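Local coordinates for hypothetical protein PA4535 (Pseudomonas aeruginosa, PDB 1Y0K) that is of unknown function, but belongs to a family of putative endonucleases in the PD-(D/E)XK nuclease clan, at residues 106-111 with 149-154; 142-147 with 173-178. One frame throughout, in Å; residues are numbered along the deposited sequence.

Contact 1 of 2, residues 106-111 with 149-154; sequences PQRIAA and RAVPDF
R108 reaches across to the carbonyl of P152 and grips it side-on with two nitrogens. NH2 supplies the shorter bond, 2.9 Å to P152 O, running nearly along the C=O axis; NE of R108 reaches the same oxygen at 3.2 Å from above the carbonyl plane. That oxygen lies in the guanidinium plane, at its edge, while CG2 of V151 sits over one face, nearer the border of the group than its middle and 3.5 Å from R108 NE. The chain of R108 bends at chi2 and chi3, which lets it fold over the valine. L7 of helix 3-23 packs against R108, V151 and P106, and P106 CB adds a looser apolar contact to V151 CG1. The backbones form a two-stranded parallel sheet, 107-110 beside 150-153, separate from the large mixed sheet of the domain. Its ladder alternates in the usual parallel way: Q107 N donates to R149 O, V151 N to Q107 O (2.8 Å), I109 N to V151 O, and D153 N to I109 O (2.7 Å). The axes of the two short strands diverge by 46°. The face carrying Q107 and A150 is looser. There CG2 of I109 meets CB of A150 at 3.8 Å, and the extended side chain of Q107, its CG anti to the backbone N (chi1 169°), runs out to exposed ground, where a water donates to both its OE1 (2.7 Å) and R149 O. At the C-terminal end D153 lays its CB beside I109 O, while its OD1 accepts from N155 N, two residues on. A110 occupies the N-cap position of helix 111-116.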
# COMPACT_ATOMS: atom_id res chain seq x y z
N PRO A 106 17.09 12.75 1.44
CA PRO A 106 16.35 11.67 2.10
C PRO A 106 17.15 10.82 3.09
O PRO A 106 18.36 10.63 2.95
CB PRO A 106 15.86 10.82 0.92
CG PRO A 106 16.86 11.03 -0.14
CD PRO A 106 17.35 12.45 0.02
N GLN A 107 16.43 10.32 4.09
CA GLN A 107 16.96 9.50 5.16
C GLN A 107 16.44 8.07 5.00
O GLN A 107 15.32 7.88 4.57
CB GLN A 107 16.46 10.08 6.48
CG GLN A 107 16.68 9.25 7.71
CD GLN A 107 16.06 9.89 8.94
OE1 GLN A 107 15.25 10.82 8.83
NE2 GLN A 107 16.43 9.40 10.10
N ARG A 108 17.25 7.08 5.35
CA ARG A 108 16.76 5.69 5.33
C ARG A 108 16.00 5.38 6.63
O ARG A 108 16.49 5.61 7.74
CB ARG A 108 17.87 4.68 5.02
CG ARG A 108 18.65 5.03 3.75
CD ARG A 108 19.10 3.85 2.89
NE ARG A 108 18.01 3.22 2.14
CZ ARG A 108 17.92 3.11 0.81
NH1 ARG A 108 18.86 3.60 -0.00
NH2 ARG A 108 16.87 2.50 0.28
N ILE A 109 14.79 4.87 6.47
CA ILE A 109 13.90 4.61 7.60
C ILE A 109 13.73 3.10 7.78
O ILE A 109 13.46 2.39 6.81
CB ILE A 109 12.52 5.35 7.36
CG1 ILE A 109 11.58 5.21 8.54
CG2 ILE A 109 11.87 4.92 6.05
CD1 ILE A 109 10.30 6.05 8.38
N ALA A 110 13.89 2.61 9.01
CA ALA A 110 13.71 1.19 9.31
C ALA A 110 12.30 0.74 8.95
O ALA A 110 11.34 1.52 8.98
CB ALA A 110 14.00 0.90 10.79
N ALA A 111 12.17 -0.54 8.61
CA ALA A 111 10.88 -1.10 8.22
C ALA A 111 9.83 -0.89 9.30
O ALA A 111 8.67 -0.63 8.99
CB ALA A 111 11.02 -2.58 7.88
N ARG A 149 10.93 12.53 1.93
CA ARG A 149 11.97 12.71 2.95
C ARG A 149 12.62 11.40 3.42
O ARG A 149 13.61 11.42 4.16
CB ARG A 149 11.42 13.47 4.17
CG ARG A 149 10.66 14.77 3.86
CD ARG A 149 11.57 15.85 3.31
NE ARG A 149 10.86 17.13 3.22
CZ ARG A 149 10.37 17.65 2.10
NH1 ARG A 149 10.52 17.02 0.94
NH2 ARG A 149 9.73 18.81 2.14
N ALA A 150 12.06 10.26 2.99
CA ALA A 150 12.55 8.97 3.47
C ALA A 150 12.61 7.89 2.39
O ALA A 150 11.87 7.93 1.40
CB ALA A 150 11.73 8.50 4.69
N VAL A 151 13.53 6.96 2.57
CA VAL A 151 13.62 5.77 1.72
C VAL A 151 13.70 4.57 2.67
O VAL A 151 14.37 4.66 3.69
CB VAL A 151 14.87 5.83 0.78
CG1 VAL A 151 14.72 6.92 -0.25
CG2 VAL A 151 16.14 6.07 1.58
N PRO A 152 12.99 3.47 2.37
CA PRO A 152 13.04 2.34 3.33
C PRO A 152 14.44 1.77 3.47
O PRO A 152 15.20 1.73 2.50
CB PRO A 152 12.12 1.30 2.69
CG PRO A 152 11.21 2.10 1.79
CD PRO A 152 12.11 3.16 1.23
N ASP A 153 14.77 1.34 4.68
CA ASP A 153 15.99 0.58 4.89
C ASP A 153 15.63 -0.89 4.72
O ASP A 153 15.08 -1.51 5.63
CB ASP A 153 16.58 0.85 6.27
CG ASP A 153 17.93 0.21 6.45
OD1 ASP A 153 18.27 -0.73 5.69
OD2 ASP A 153 18.66 0.65 7.39
N PHE A 154 15.93 -1.43 3.55
CA PHE A 154 15.55 -2.80 3.23
C PHE A 154 16.40 -3.86 3.94
O PHE A 154 16.12 -5.06 3.86
CB PHE A 154 15.53 -2.99 1.70
CG PHE A 154 14.48 -2.16 0.99
CD1 PHE A 154 14.85 -1.10 0.15
CD2 PHE A 154 13.13 -2.41 1.20
CE1 PHE A 154 13.88 -0.34 -0.50
CE2 PHE A 154 12.15 -1.65 0.57
CZ PHE A 154 12.52 -0.61 -0.28
O HOH W 1 13.17 11.62 7.38

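Contact 2 of 2, residues 142-147 with 173-178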
# COMPACT_ATOMS: atom_id res chain seq x y z
N LEU A 142 -4.96 -1.38 1.59
CA LEU A 142 -3.83 -1.20 0.67
C LEU A 142 -3.33 0.23 0.75
O LEU A 142 -4.02 1.16 0.33
CB LEU A 142 -4.25 -1.54 -0.77
CG LEU A 142 -3.18 -1.41 -1.85
CD1 LEU A 142 -1.96 -2.30 -1.55
CD2 LEU A 142 -3.77 -1.73 -3.23
N ALA A 143 -2.13 0.40 1.31
CA ALA A 143 -1.54 1.73 1.47
C ALA A 143 -0.60 2.00 0.32
O ALA A 143 0.27 1.17 0.04
CB ALA A 143 -0.74 1.79 2.79
N PHE A 144 -0.76 3.16 -0.33
CA PHE A 144 0.28 3.64 -1.25
C PHE A 144 1.19 4.57 -0.46
O PHE A 144 0.76 5.62 0.01
CB PHE A 144 -0.30 4.34 -2.48
CG PHE A 144 0.76 4.80 -3.45
CD1 PHE A 144 1.25 3.91 -4.40
CD2 PHE A 144 1.27 6.09 -3.40
CE1 PHE A 144 2.25 4.30 -5.30
CE2 PHE A 144 2.27 6.49 -4.30
CZ PHE A 144 2.76 5.59 -5.24
N VAL A 145 2.43 4.13 -0.28
CA VAL A 145 3.39 4.80 0.58
C VAL A 145 4.47 5.48 -0.27
O VAL A 145 5.20 4.82 -1.03
CB VAL A 145 4.03 3.81 1.60
CG1 VAL A 145 4.92 4.58 2.60
CG2 VAL A 145 2.95 3.05 2.36
N ASN A 146 4.58 6.80 -0.13
CA ASN A 146 5.51 7.58 -0.93
C ASN A 146 5.98 8.81 -0.16
O ASN A 146 5.25 9.78 -0.02
CB ASN A 146 4.87 7.98 -2.27
CG ASN A 146 5.85 8.67 -3.19
OD1 ASN A 146 6.98 8.20 -3.38
ND2 ASN A 146 5.44 9.80 -3.76
N LEU A 147 7.22 8.74 0.32
CA LEU A 147 7.77 9.78 1.19
C LEU A 147 8.93 10.43 0.46
O LEU A 147 9.85 9.74 0.04
CB LEU A 147 8.27 9.17 2.51
CG LEU A 147 7.29 8.28 3.29
CD1 LEU A 147 7.99 7.61 4.47
CD2 LEU A 147 6.06 9.05 3.76
N SER A 173 -1.73 -4.47 3.09
CA SER A 173 -0.60 -4.47 2.16
C SER A 173 -0.13 -3.05 1.94
O SER A 173 -0.90 -2.10 2.12
CB SER A 173 -1.00 -5.11 0.83
OG SER A 173 -1.52 -6.42 1.01
N MSE A 174 1.14 -2.92 1.54
CA MSE A 174 1.72 -1.63 1.15
C MSE A 174 2.32 -1.72 -0.24
O MSE A 174 2.86 -2.75 -0.65
CB MSE A 174 2.85 -1.22 2.10
CG MSE A 174 2.50 -1.02 3.56
SE MSE A 174 4.05 -0.66 4.49
CE MSE A 174 4.98 -2.13 4.25
N VAL A 175 2.25 -0.61 -0.96
CA VAL A 175 2.95 -0.49 -2.24
C VAL A 175 3.45 0.95 -2.37
O VAL A 175 2.81 1.88 -1.90
CB VAL A 175 2.06 -0.89 -3.44
CG1 VAL A 175 0.85 0.04 -3.60
CG2 VAL A 175 2.88 -0.93 -4.76
N GLY A 176 4.62 1.11 -2.98
CA GLY A 176 5.13 2.43 -3.29
C GLY A 176 6.06 2.32 -4.48
O GLY A 176 6.23 1.24 -5.03
N PRO A 177 6.69 3.43 -4.88
CA PRO A 177 7.58 3.35 -6.03
C PRO A 177 8.74 2.37 -5.82
O PRO A 177 9.24 1.79 -6.79
CB PRO A 177 8.07 4.79 -6.20
CG PRO A 177 6.99 5.64 -5.52
CD PRO A 177 6.57 4.80 -4.35
N THR A 178 9.15 2.14 -4.57
CA THR A 178 10.33 1.30 -4.32
C THR A 178 10.05 -0.16 -3.95
O THR A 178 10.95 -0.98 -4.01
CB THR A 178 11.24 1.88 -3.22
OG1 THR A 178 10.51 1.96 -1.99
CG2 THR A 178 11.72 3.29 -3.62
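Two neighbouring parallel strands at the centre of the mixed sheet, 140-146 and 171-175, meet here, and everything that touches is buried. A143 N donates to S173 O in a nearly straight bond (171° at the hydrogen), and A143 O in turn accepts from V175 N at 2.8 Å, almost head-on to the carbonyl. V145 N then closes on V175 O. On the face carrying L142, F144, S173 and V175, CD1 of L142 lies against S173 CB at 3.8 Å, and CG1 of V175 touches F144 CD1 at 4.0 Å. A sheet of this kind, flanked by helices, is the core expected of the PD-(D/E)XK nuclease clan: strand 65-73 bonds to the other edge of 140-146, and helix 26-40 covers this face, setting W32 edge-to-face with the F144 ring. F144 holds chi1 near trans (-178°), which carries its ring along the partner chain, bringing CE1 to G176 CA and CZ to P177 CD, both at 4.0 Å. On the opposite face A143 CB and V145 CG2 pack loosely on CG of selenomethionine M174. Beyond the last bond P177 stands across the end of N146 at about a right angle, its CG 3.3 Å from N146 OD1; the amide's ND2 donates to A14 O of helix 3-23.

In the fold
Strand 140-146 of contact 2 leads through a short connection into strand 150-153 of contact 1, so one run of chain leaves the buried centre of the large sheet and pairs again at the surface. The centres of the two contacts lie 13 Å apart; contact 2 is about 4 Å from the centre of the chain, contact 1 about 16 Å. They touch at T178, whose OG1 packs 3.7 Å from F154 CZ and 3.8 Å from P152 CD. Helix 3-23 borders both, through L7 at contact 1 and A14 at contact 2. R149 N also bonds to D74 OD2, just past strand 65-73, the other neighbour of strand 140-146.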